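Local coordinates for protein 6-carboxyhexanoate--CoA ligase (Aquifex aeolicus, PDB 5TVA) that belongs to the BioW family of acyl-CoA ligases and binds adenosine monophosphate and coenzyme A, at residues R7-K12 with N47-K52; V176-W181 with R215-S220; D186-Y191 with P204-G209. One frame throughout, in Å; residues are numbered along the deposited sequence.

Interaction 1: R7-K12 with N47-K52; sequences RMRAQK and NVKVEK. With COA (coenzyme A), chain D.
The guanidinium of Arg9 lies stacked on the side chain of Asn47, the two pointing the same way with guanidinium and amide planes 24° apart. Asn47 CB sits over the centre of one guanidinium face, 3.7 Å from Arg9 CZ, while C4B of coenzyme A lies over the opposite face, offset toward the rim. With its guanidinium held between the two, Arg9 donates from NH1 to the diphosphate oxygen O4A of coenzyme A (3.1 Å), which lies at the guanidinium edge. Lys49 bends at its third and fourth torsions and brings NZ to coenzyme A O2A at 3.0 Å, with weak bonds to O5A and O4A of the same ligand. Its CE passes over the centre of the Arg7 guanidinium, 3.6 Å from Arg7 CZ. Arg7 makes a salt bridge from NH2 to Glu51 OE1 (3.2 Å), the two planes 43° apart. Its NH1 lies 3.1 Å from coenzyme A O5A, and the negative charge of the diphosphate probably offsets the closeness of the three basic groups.

These residues project from one face of an antiparallel pair, the central strand 3-12 and the outer strand 45-52 of a three-stranded sheet. Arg7 with Lys49 and Arg9 with Asn47 are hydrogen-bonded pairs, fixing the register that sets the basic side chains next to each other. Water 2 accepts from Arg7 NE at 2.6 Å and donates to Lys49 O; water 1 accepts from Asn47 ND2 and lies beside O4A of coenzyme A. On the opposite face, Met8 CG meets Val48 CG2 at 4.2 Å, and Leu36 of helix 29-37 packs against Met8.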
loop_
_atom_site.group_PDB
_atom_site.type_symbol
_atom_site.label_atom_id
_atom_site.label_comp_id
_atom_site.label_asym_id
_atom_site.label_seq_id
_atom_site.Cartn_x
_atom_site.Cartn_y
_atom_site.Cartn_z
ATOM N N ARG A 7 -11.913 5.147 10.250
ATOM C CA ARG A 7 -11.723 4.085 9.264
ATOM C C ARG A 7 -13.037 3.763 8.582
ATOM O O ARG A 7 -14.027 3.475 9.257
ATOM C CB ARG A 7 -11.168 2.804 9.896
ATOM C CG ARG A 7 -9.706 2.866 10.295
ATOM C CD ARG A 7 -9.278 1.568 11.031
ATOM N NE ARG A 7 -9.675 1.607 12.439
ATOM C CZ ARG A 7 -9.604 0.581 13.302
ATOM N NH1 ARG A 7 -9.159 -0.614 12.916
ATOM N NH2 ARG A 7 -9.984 0.752 14.567
ATOM N N MET A 8 -13.026 3.762 7.245
ATOM C CA MET A 8 -14.200 3.463 6.437
ATOM C C MET A 8 -13.890 2.311 5.495
ATOM O O MET A 8 -12.817 2.265 4.896
ATOM C CB MET A 8 -14.627 4.702 5.633
ATOM C CG MET A 8 -15.870 4.520 4.709
ATOM S SD MET A 8 -15.574 3.715 3.102
ATOM C CE MET A 8 -14.491 4.909 2.313
ATOM N N ARG A 9 -14.830 1.380 5.374
ATOM C CA ARG A 9 -14.826 0.372 4.322
ATOM C C ARG A 9 -16.236 0.272 3.758
ATOM O O ARG A 9 -17.216 0.514 4.472
ATOM C CB ARG A 9 -14.384 -0.987 4.845
ATOM C CG ARG A 9 -15.385 -1.602 5.817
ATOM C CD ARG A 9 -14.844 -2.875 6.413
ATOM N NE ARG A 9 -15.889 -3.678 7.039
ATOM C CZ ARG A 9 -16.106 -3.709 8.350
ATOM N NH1 ARG A 9 -15.342 -2.988 9.164
ATOM N NH2 ARG A 9 -17.078 -4.453 8.848
ATOM N N ALA A 10 -16.338 -0.068 2.470
ATOM C CA ALA A 10 -17.634 -0.142 1.794
ATOM C C ALA A 10 -17.637 -1.305 0.816
ATOM O O ALA A 10 -16.624 -1.581 0.168
ATOM C CB ALA A 10 -17.976 1.159 1.058
ATOM N N GLN A 11 -18.771 -1.999 0.741
ATOM C CA GLN A 11 -18.963 -3.158 -0.115
ATOM C C GLN A 11 -20.080 -2.891 -1.115
ATOM O O GLN A 11 -20.946 -2.035 -0.908
ATOM C CB GLN A 11 -19.316 -4.428 0.691
ATOM C CG GLN A 11 -18.143 -5.042 1.407
ATOM C CD GLN A 11 -18.513 -6.300 2.158
ATOM O OE1 GLN A 11 -19.666 -6.479 2.573
ATOM N NE2 GLN A 11 -17.536 -7.195 2.329
ATOM N N LYS A 12 -20.051 -3.651 -2.203
ATOM C CA LYS A 12 -21.139 -3.679 -3.169
ATOM C C LYS A 12 -21.217 -5.092 -3.716
ATOM O O LYS A 12 -20.220 -5.609 -4.227
ATOM C CB LYS A 12 -20.934 -2.670 -4.297
ATOM C CG LYS A 12 -22.254 -2.159 -4.826
ATOM C CD LYS A 12 -22.270 -2.011 -6.346
ATOM C CE LYS A 12 -23.694 -1.782 -6.882
ATOM N NZ LYS A 12 -23.943 -2.488 -8.186
ATOM N N ASN A 47 -19.142 0.592 6.630
ATOM C CA ASN A 47 -18.829 0.679 8.049
ATOM C C ASN A 47 -17.854 1.819 8.269
ATOM O O ASN A 47 -16.910 1.995 7.489
ATOM C CB ASN A 47 -18.217 -0.624 8.581
ATOM C CG ASN A 47 -18.320 -0.733 10.096
ATOM O OD1 ASN A 47 -19.376 -1.083 10.618
ATOM N ND2 ASN A 47 -17.232 -0.438 10.807
ATOM N N VAL A 48 -18.106 2.611 9.305
ATOM C CA VAL A 48 -17.191 3.659 9.744
ATOM C C VAL A 48 -16.860 3.432 11.222
ATOM O O VAL A 48 -17.774 3.304 12.044
ATOM C CB VAL A 48 -17.812 5.051 9.542
ATOM C CG1 VAL A 48 -16.844 6.137 9.989
ATOM C CG2 VAL A 48 -18.274 5.247 8.054
ATOM N N LYS A 49 -15.562 3.401 11.560
ATOM C CA LYS A 49 -15.087 3.321 12.946
ATOM C C LYS A 49 -14.367 4.599 13.340
ATOM O O LYS A 49 -13.422 5.015 12.663
ATOM C CB LYS A 49 -14.126 2.139 13.157
ATOM C CG LYS A 49 -14.719 0.795 12.869
ATOM C CD LYS A 49 -13.850 -0.335 13.423
ATOM C CE LYS A 49 -12.796 -0.763 12.449
ATOM N NZ LYS A 49 -12.677 -2.250 12.393
ATOM N N VAL A 50 -14.786 5.205 14.444
ATOM C CA VAL A 50 -14.091 6.346 15.028
ATOM C C VAL A 50 -13.502 5.917 16.369
ATOM O O VAL A 50 -14.236 5.526 17.288
ATOM C CB VAL A 50 -15.022 7.544 15.204
ATOM C CG1 VAL A 50 -14.218 8.754 15.680
ATOM C CG2 VAL A 50 -15.753 7.824 13.901
ATOM N N GLU A 51 -12.180 6.013 16.493
ATOM C CA GLU A 51 -11.442 5.457 17.627
ATOM C C GLU A 51 -10.505 6.531 18.143
ATOM O O GLU A 51 -9.670 7.035 17.388
ATOM C CB GLU A 51 -10.665 4.218 17.184
ATOM C CG GLU A 51 -10.034 3.390 18.259
ATOM C CD GLU A 51 -9.419 2.132 17.671
ATOM O OE1 GLU A 51 -8.422 2.257 16.917
ATOM O OE2 GLU A 51 -9.958 1.030 17.926
ATOM N N LYS A 52 -10.651 6.905 19.406
ATOM C CA LYS A 52 -9.687 7.825 20.000
ATOM C C LYS A 52 -8.298 7.187 20.000
ATOM O O LYS A 52 -8.145 6.016 20.354
ATOM C CB LYS A 52 -10.109 8.182 21.424
ATOM C CG LYS A 52 -9.357 9.357 22.047
ATOM C CD LYS A 52 -9.805 9.556 23.493
ATOM C CE LYS A 52 -9.919 11.026 23.854
ATOM N NZ LYS A 52 -10.520 11.226 25.205
HETATM N N1A COA D . -9.727 -4.940 1.050
HETATM C C2A COA D . -10.612 -5.946 1.124
HETATM N N3A COA D . -11.339 -6.152 2.215
HETATM C C4A COA D . -11.185 -5.365 3.297
HETATM C C5A COA D . -10.272 -4.308 3.262
HETATM C C6A COA D . -9.535 -4.122 2.065
HETATM N N6A COA D . -8.521 -2.993 1.992
HETATM N N7A COA D . -10.317 -3.669 4.433
HETATM C C8A COA D . -11.206 -4.280 5.191
HETATM N N9A COA D . -11.762 -5.283 4.508
HETATM C C1B COA D . -12.738 -6.183 5.189
HETATM C C2B COA D . -13.307 -7.237 4.773
HETATM O O2B COA D . -12.439 -8.158 4.037
HETATM C C3B COA D . -13.415 -7.826 6.338
HETATM O O3B COA D . -12.057 -8.154 6.735
HETATM P P3B COA D . -11.356 -9.662 6.971
HETATM O O7A COA D . -10.536 -9.549 8.220
HETATM O O8A COA D . -12.358 -10.769 7.104
HETATM O O9A COA D . -10.425 -10.010 5.839
HETATM C C4B COA D . -13.902 -6.836 7.032
HETATM O O4B COA D . -13.816 -5.573 6.113
HETATM C C5B COA D . -13.150 -6.522 8.413
HETATM O O5B COA D . -11.986 -5.802 8.190
HETATM P P1A COA D . -11.371 -4.633 9.219
HETATM O O1A COA D . -9.931 -5.009 9.594
HETATM O O2A COA D . -12.209 -4.433 10.459
HETATM O O3A COA D . -11.288 -3.228 8.363
HETATM P P2A COA D . -11.289 -1.657 8.971
HETATM O O4A COA D . -12.758 -1.303 9.235
HETATM O O5A COA D . -10.557 -1.578 10.320
HETATM O O6A COA D . -10.609 -0.659 7.790
HETATM C CBP COA D . -9.044 0.023 5.851
HETATM C CCP COA D . -9.406 -1.011 7.033
HETATM C CDP COA D . -10.058 -0.141 4.688
HETATM C CEP COA D . -9.284 1.465 6.349
HETATM C CAP COA D . -7.515 -0.195 5.338
HETATM O OAP COA D . -7.433 -0.975 4.204
HETATM C C9P COA D . -6.724 1.098 4.994
HETATM O O9P COA D . -6.035 1.659 5.819
HETATM N N8P COA D . -6.781 1.667 3.650
HETATM C C7P COA D . -6.049 2.928 3.299
HETATM C C6P COA D . -4.986 2.714 2.231
HETATM C C5P COA D . -5.525 2.221 0.842
HETATM O O5P COA D . -6.280 1.328 0.757
HETATM N N4P COA D . -5.033 2.906 -0.380
HETATM C C3P COA D . -5.557 2.470 -1.739
HETATM C C2P COA D . -4.637 3.051 -2.819
HETATM S S1P COA D . -2.962 2.524 -2.345
HETATM O O HOH W 1 -14.754 0.437 9.365
HETATM O O HOH W 2 -10.827 3.727 13.521
#

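Interaction 2: V176-W181 with R215-S220; sequences VAELCW and RVYFVS. With AMP (adenosine monophosphate), chain C.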
loop_
_atom_site.group_PDB
_atom_site.type_symbol
_atom_site.label_atom_id
_atom_site.label_comp_id
_atom_site.label_asym_id
_atom_site.label_seq_id
_atom_site.Cartn_x
_atom_site.Cartn_y
_atom_site.Cartn_z
ATOM N N VAL A 176 11.496 -4.158 4.197
ATOM C CA VAL A 176 12.701 -3.759 3.479
ATOM C C VAL A 176 12.332 -3.128 2.144
ATOM O O VAL A 176 12.863 -2.073 1.766
ATOM C CB VAL A 176 13.641 -4.967 3.287
ATOM C CG1 VAL A 176 14.862 -4.561 2.466
ATOM C CG2 VAL A 176 14.071 -5.570 4.660
ATOM N N ALA A 177 11.419 -3.763 1.412
ATOM C CA ALA A 177 11.044 -3.311 0.075
ATOM C C ALA A 177 9.631 -3.786 -0.214
ATOM O O ALA A 177 9.153 -4.752 0.386
ATOM C CB ALA A 177 12.004 -3.843 -1.003
ATOM N N GLU A 178 8.970 -3.115 -1.162
ATOM C CA GLU A 178 7.593 -3.435 -1.504
ATOM C C GLU A 178 7.420 -3.502 -3.017
ATOM O O GLU A 178 7.999 -2.693 -3.752
ATOM C CB GLU A 178 6.644 -2.393 -0.912
ATOM C CG GLU A 178 5.160 -2.650 -1.253
ATOM C CD GLU A 178 4.227 -1.610 -0.661
ATOM O OE1 GLU A 178 4.662 -0.856 0.223
ATOM O OE2 GLU A 178 3.050 -1.553 -1.063
ATOM N N LEU A 179 6.607 -4.457 -3.479
ATOM C CA LEU A 179 6.131 -4.503 -4.859
ATOM C C LEU A 179 4.609 -4.388 -4.883
ATOM O O LEU A 179 3.916 -5.066 -4.121
ATOM C CB LEU A 179 6.575 -5.798 -5.567
ATOM C CG LEU A 179 5.978 -6.138 -6.944
ATOM C CD1 LEU A 179 6.492 -5.214 -8.037
ATOM C CD2 LEU A 179 6.258 -7.584 -7.332
ATOM N N CYS A 180 4.082 -3.533 -5.763
ATOM C CA CYS A 180 2.643 -3.284 -5.804
ATOM C C CYS A 180 2.202 -2.918 -7.216
ATOM O O CYS A 180 2.803 -2.040 -7.849
ATOM C CB CYS A 180 2.254 -2.147 -4.847
ATOM S SG CYS A 180 0.480 -1.652 -4.820
ATOM N N TRP A 181 1.150 -3.577 -7.691
ATOM C CA TRP A 181 0.313 -2.994 -8.731
ATOM C C TRP A 181 -1.152 -3.273 -8.414
ATOM O O TRP A 181 -1.491 -4.175 -7.634
ATOM C CB TRP A 181 0.702 -3.469 -10.145
ATOM C CG TRP A 181 0.543 -4.917 -10.463
ATOM C CD1 TRP A 181 -0.612 -5.565 -10.775
ATOM C CD2 TRP A 181 1.593 -5.894 -10.572
ATOM N NE1 TRP A 181 -0.356 -6.894 -11.045
ATOM C CE2 TRP A 181 0.990 -7.118 -10.931
ATOM C CE3 TRP A 181 2.979 -5.856 -10.382
ATOM C CZ2 TRP A 181 1.722 -8.295 -11.100
ATOM C CZ3 TRP A 181 3.708 -7.025 -10.555
ATOM C CH2 TRP A 181 3.077 -8.229 -10.908
ATOM N N ARG A 215 0.098 -6.876 -3.375
ATOM C CA ARG A 215 1.285 -6.295 -2.778
ATOM C C ARG A 215 2.114 -7.415 -2.165
ATOM O O ARG A 215 1.571 -8.366 -1.590
ATOM C CB ARG A 215 0.932 -5.246 -1.704
ATOM C CG ARG A 215 0.615 -3.870 -2.250
ATOM C CD ARG A 215 0.359 -2.830 -1.160
ATOM N NE ARG A 215 -1.000 -2.338 -1.290
ATOM C CZ ARG A 215 -1.357 -1.133 -1.731
ATOM N NH1 ARG A 215 -0.460 -0.211 -2.047
ATOM N NH2 ARG A 215 -2.636 -0.852 -1.800
ATOM N N VAL A 216 3.429 -7.300 -2.303
ATOM C CA VAL A 216 4.372 -8.184 -1.641
ATOM C C VAL A 216 5.270 -7.309 -0.781
ATOM O O VAL A 216 5.891 -6.364 -1.290
ATOM C CB VAL A 216 5.192 -9.022 -2.639
ATOM C CG1 VAL A 216 6.229 -9.892 -1.889
ATOM C CG2 VAL A 216 4.267 -9.905 -3.467
ATOM N N TYR A 217 5.318 -7.612 0.523
ATOM C CA TYR A 217 6.214 -6.948 1.460
ATOM C C TYR A 217 7.423 -7.846 1.686
ATOM O O TYR A 217 7.267 -9.008 2.100
ATOM C CB TYR A 217 5.519 -6.671 2.794
ATOM C CG TYR A 217 4.354 -5.701 2.796
ATOM C CD1 TYR A 217 4.075 -4.892 1.689
ATOM C CD2 TYR A 217 3.533 -5.577 3.927
ATOM C CE1 TYR A 217 3.020 -4.006 1.703
ATOM C CE2 TYR A 217 2.458 -4.685 3.946
ATOM C CZ TYR A 217 2.209 -3.900 2.822
ATOM O OH TYR A 217 1.157 -2.996 2.810
ATOM N N PHE A 218 8.629 -7.309 1.462
ATOM C CA PHE A 218 9.861 -8.076 1.675
ATOM C C PHE A 218 10.362 -7.809 3.092
ATOM O O PHE A 218 10.774 -6.681 3.402
ATOM C CB PHE A 218 10.915 -7.720 0.628
ATOM C CG PHE A 218 10.497 -8.056 -0.783
ATOM C CD1 PHE A 218 10.681 -9.330 -1.290
ATOM C CD2 PHE A 218 9.878 -7.098 -1.592
ATOM C CE1 PHE A 218 10.277 -9.643 -2.578
ATOM C CE2 PHE A 218 9.475 -7.409 -2.882
ATOM C CZ PHE A 218 9.682 -8.668 -3.374
ATOM N N VAL A 219 10.319 -8.842 3.952
ATOM C CA VAL A 219 10.622 -8.705 5.377
ATOM C C VAL A 219 11.637 -9.756 5.826
ATOM O O VAL A 219 11.668 -10.882 5.327
ATOM C CB VAL A 219 9.356 -8.826 6.268
ATOM C CG1 VAL A 219 8.313 -7.753 5.926
ATOM C CG2 VAL A 219 8.763 -10.227 6.176
ATOM N N SER A 220 12.452 -9.384 6.808
ATOM C CA SER A 220 13.358 -10.333 7.446
ATOM C C SER A 220 12.573 -11.166 8.454
ATOM O O SER A 220 11.937 -10.605 9.354
ATOM C CB SER A 220 14.496 -9.582 8.127
ATOM O OG SER A 220 15.534 -10.472 8.490
HETATM P P AMP C . -5.444 -0.951 -3.794
HETATM O O1P AMP C . -4.289 -0.087 -3.338
HETATM O O2P AMP C . -6.662 -0.694 -2.929
HETATM O O3P AMP C . -5.686 -1.052 -5.295
HETATM O "O5'" AMP C . -5.029 -2.459 -3.459
HETATM C "C5'" AMP C . -4.103 -3.190 -4.261
HETATM C "C4'" AMP C . -3.892 -4.568 -3.674
HETATM O "O4'" AMP C . -3.047 -4.450 -2.499
HETATM C "C3'" AMP C . -5.175 -5.252 -3.199
HETATM O "O3'" AMP C . -5.743 -6.097 -4.183
HETATM C "C2'" AMP C . -4.768 -5.997 -1.936
HETATM O "O2'" AMP C . -4.309 -7.301 -2.258
HETATM C "C1'" AMP C . -3.591 -5.165 -1.420
HETATM N N9 AMP C . -3.983 -4.194 -0.372
HETATM C C8 AMP C . -5.048 -3.369 -0.384
HETATM N N7 AMP C . -5.105 -2.625 0.754
HETATM C C5 AMP C . -4.060 -2.963 1.533
HETATM C C6 AMP C . -3.501 -2.552 2.849
HETATM N N6 AMP C . -4.090 -1.611 3.619
HETATM N N1 AMP C . -2.367 -3.174 3.274
HETATM C C2 AMP C . -1.764 -4.125 2.545
HETATM N N3 AMP C . -2.214 -4.538 1.348
HETATM C C4 AMP C . -3.327 -4.005 0.786
#
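Cys180 and Arg215 face each other as a non-hydrogen-bonded pair in strands 177-181 and 214-219, antiparallel neighbours within a mixed six-stranded sheet. Backbone hydrogen bonds set the register: Leu179 and Val216 exchange two, with Leu179 N to Val216 O at 3.0 Å. At the far end Val176 N and Ala177 O both bond to Phe218, the former reaching Phe218 O at 2.7 Å, which makes a classic beta bulge.

The polar contacts gather on the face bearing Glu178, Cys180, Arg215 and Tyr217. Cys180 SG rests over one face of the Arg215 guanidinium, 3.3 Å from NH1. Glu178, fully extended with CG anti to the backbone N (chi1 179°), carries OE2 to the guanidinium edge; its salt bridge to Arg215 NH1 is long, at 3.9 Å, and Tyr191 OH is hydrogen-bonded to both groups. The Glu178 side chain runs alongside that of Tyr217, the carboxylate plane tilted 68° from the ring, with Glu178 CD 3.6 Å from Tyr217 CE1. Asn170 holds Glu178 OE1, and Thr136 bonds to Tyr217 OH.

Apolar contacts occupy the other face. Ala177 CB meets Phe218 CD2 at 3.9 Å, and Val216 CG1 lies over one face of the phenyl ring, offset toward its rim; Leu84 and Ala97 from two helices close in on Phe218.

Arg215 and Tyr217 line the adenosine monophosphate pocket. Arg215 NE makes a weak bond to ribose O4' (3.2 Å), and Tyr217 OH approaches adenine C2 at 3.1 Å. Tyr191, bonded to both Glu178 and Arg215, fixes the guanidinium from the protein side while its NE is turned to the ribose.

Interaction 3: D186-Y191 with P204-G209; sequences DYVTGY and PLKEKG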
loop_
_atom_site.group_PDB
_atom_site.type_symbol
_atom_site.label_atom_id
_atom_site.label_comp_id
_atom_site.label_asym_id
_atom_site.label_seq_id
_atom_site.Cartn_x
_atom_site.Cartn_y
_atom_site.Cartn_z
ATOM N N ASP A 186 -8.229 -1.193 -14.986
ATOM C CA ASP A 186 -7.987 0.010 -15.782
ATOM C C ASP A 186 -6.685 0.713 -15.417
ATOM O O ASP A 186 -5.991 1.221 -16.305
ATOM C CB ASP A 186 -9.146 1.009 -15.640
ATOM C CG ASP A 186 -10.376 0.627 -16.461
ATOM O OD1 ASP A 186 -10.491 -0.540 -16.906
ATOM O OD2 ASP A 186 -11.235 1.513 -16.657
ATOM N N TYR A 187 -6.353 0.784 -14.128
ATOM C CA TYR A 187 -5.111 1.412 -13.688
ATOM C C TYR A 187 -3.980 0.395 -13.808
ATOM O O TYR A 187 -4.149 -0.777 -13.456
ATOM C CB TYR A 187 -5.264 1.905 -12.252
ATOM C CG TYR A 187 -4.328 3.009 -11.805
ATOM C CD1 TYR A 187 -4.713 4.344 -11.872
ATOM C CD2 TYR A 187 -3.077 2.713 -11.264
ATOM C CE1 TYR A 187 -3.867 5.363 -11.436
ATOM C CE2 TYR A 187 -2.223 3.722 -10.827
ATOM C CZ TYR A 187 -2.621 5.041 -10.915
ATOM O OH TYR A 187 -1.779 6.048 -10.477
ATOM N N VAL A 188 -2.836 0.828 -14.336
ATOM C CA VAL A 188 -1.803 -0.120 -14.745
ATOM C C VAL A 188 -0.422 0.367 -14.335
ATOM O O VAL A 188 0.581 -0.318 -14.574
ATOM C CB VAL A 188 -1.851 -0.382 -16.262
ATOM C CG1 VAL A 188 -3.017 -1.306 -16.608
ATOM C CG2 VAL A 188 -1.918 0.952 -17.033
ATOM N N THR A 189 -0.349 1.553 -13.744
ATOM C CA THR A 189 0.851 1.919 -13.010
ATOM C C THR A 189 0.914 1.109 -11.712
ATOM O O THR A 189 -0.115 0.794 -11.100
ATOM C CB THR A 189 0.869 3.423 -12.717
ATOM O OG1 THR A 189 0.879 4.143 -13.950
ATOM C CG2 THR A 189 2.113 3.834 -11.902
ATOM N N GLY A 190 2.127 0.721 -11.334
ATOM C CA GLY A 190 2.384 0.068 -10.066
ATOM C C GLY A 190 3.583 0.733 -9.431
ATOM O O GLY A 190 3.949 1.832 -9.862
ATOM N N TYR A 191 4.210 0.123 -8.424
ATOM C CA TYR A 191 5.437 0.722 -7.931
ATOM C C TYR A 191 6.310 -0.322 -7.249
ATOM O O TYR A 191 5.939 -1.484 -7.064
ATOM C CB TYR A 191 5.160 1.892 -6.986
ATOM C CG TYR A 191 4.469 1.544 -5.683
ATOM C CD1 TYR A 191 5.170 0.954 -4.623
ATOM C CD2 TYR A 191 3.127 1.837 -5.496
ATOM C CE1 TYR A 191 4.532 0.657 -3.421
ATOM C CE2 TYR A 191 2.482 1.558 -4.310
ATOM C CZ TYR A 191 3.187 0.964 -3.265
ATOM O OH TYR A 191 2.530 0.695 -2.086
ATOM N N PRO A 204 3.736 -0.230 -17.775
ATOM C CA PRO A 204 2.646 -0.884 -17.053
ATOM C C PRO A 204 3.051 -2.247 -16.488
ATOM O O PRO A 204 3.740 -3.020 -17.158
ATOM C CB PRO A 204 1.580 -1.045 -18.134
ATOM C CG PRO A 204 2.402 -1.307 -19.389
ATOM C CD PRO A 204 3.749 -0.625 -19.198
ATOM N N LEU A 205 2.618 -2.546 -15.268
ATOM C CA LEU A 205 2.912 -3.836 -14.660
ATOM C C LEU A 205 1.833 -4.883 -14.939
ATOM O O LEU A 205 1.966 -6.030 -14.487
ATOM C CB LEU A 205 3.141 -3.661 -13.150
ATOM C CG LEU A 205 4.479 -3.004 -12.774
ATOM C CD1 LEU A 205 4.537 -2.570 -11.307
ATOM C CD2 LEU A 205 5.602 -3.977 -13.074
ATOM N N LYS A 206 0.788 -4.528 -15.689
ATOM C CA LYS A 206 -0.144 -5.518 -16.218
ATOM C C LYS A 206 -0.816 -4.962 -17.464
ATOM O O LYS A 206 -0.836 -3.748 -17.703
ATOM C CB LYS A 206 -1.213 -5.915 -15.197
ATOM C CG LYS A 206 -2.183 -4.793 -14.869
ATOM C CD LYS A 206 -3.363 -5.299 -14.079
ATOM C CE LYS A 206 -4.075 -4.159 -13.396
ATOM N NZ LYS A 206 -5.200 -4.677 -12.584
ATOM N N GLU A 207 -1.392 -5.878 -18.239
ATOM C CA GLU A 207 -2.229 -5.495 -19.366
ATOM C C GLU A 207 -3.527 -4.874 -18.872
ATOM O O GLU A 207 -4.138 -5.359 -17.917
ATOM C CB GLU A 207 -2.531 -6.706 -20.242
ATOM C CG GLU A 207 -2.250 -6.463 -21.719
ATOM C CD GLU A 207 -0.815 -6.064 -21.977
ATOM O OE1 GLU A 207 -0.580 -4.867 -22.286
ATOM O OE2 GLU A 207 0.067 -6.952 -21.868
ATOM N N LYS A 208 -3.945 -3.793 -19.533
ATOM C CA LYS A 208 -5.178 -3.088 -19.204
ATOM C C LYS A 208 -6.390 -3.988 -19.404
ATOM O O LYS A 208 -6.968 -4.023 -20.493
ATOM C CB LYS A 208 -5.301 -1.822 -20.057
ATOM C CG LYS A 208 -6.400 -0.861 -19.625
ATOM C CD LYS A 208 -6.148 0.519 -20.216
ATOM C CE LYS A 208 -6.944 1.610 -19.498
ATOM N NZ LYS A 208 -6.064 2.770 -19.131
ATOM N N GLY A 209 -6.787 -4.703 -18.354
ATOM C CA GLY A 209 -7.879 -5.654 -18.435
ATOM C C GLY A 209 -7.672 -6.832 -17.503
ATOM O O GLY A 209 -8.608 -7.591 -17.228
#
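Leu205 N donates to Val188 O (3.1 Å, N-H...O angle 154°), and Pro204 CA brings a C-H contact to the same oxygen, so one carbonyl ties the two irregular backbones together. The contact joins the loop leading into strand 190-194 to the loop that leaves strand 198-203, at one end of two neighbouring antiparallel strands inside the six-stranded mixed sheet.

Val188 is the central side chain. Its CB lies 4.0 Å from Pro204 CB, the two side chains running alongside each other, while CG1, anti to the carbonyl carbon (chi1 -76°), turns toward the later part of the loop and meets Lys206 O at 3.5 Å and Lys208 CA at 3.8 Å. Leu205 reaches the other way: CD1 comes within 3.6 Å of Gly190 CA, where no side chain stands between them. The extended chain of Lys206 passes Tyr187 O with its CE at 3.4 Å and delivers NZ to the carbonyls of Asp210 and Ser182. Toward the exposed end, Lys208 bends at its last torsion and places NZ 3.2 Å from Asp186 O, a weak hydrogen bond to the backbone carbonyl, with the carboxylate oxygen OD2 of Asp186 5.9 Å from that amine.

Interaction 2 is the buried contact of the three, while interactions 1 and 3 are partly buried and reach the surface. Interactions 2 and 3 share the six-stranded sheet, where strands 177-181 and 190-194 are neighbours: Cys180 O lies 2.6 Å from Tyr191 N, and Trp181 CE3 packs 3.5 Å from Leu205 CB. Interaction 1 belongs to a separate three-stranded sheet, with nearest atoms about 13 Å from interaction 2. Both of these are antiparallel strand pairs bearing ligand-pocket residues, the second interrupted by a beta bulge, but one gathers basic groups and waters around a diphosphate, whereas the other sets a single arginine among buried polar partners. Interaction 3 joins loops, relying on one firm backbone bond and aliphatic contacts.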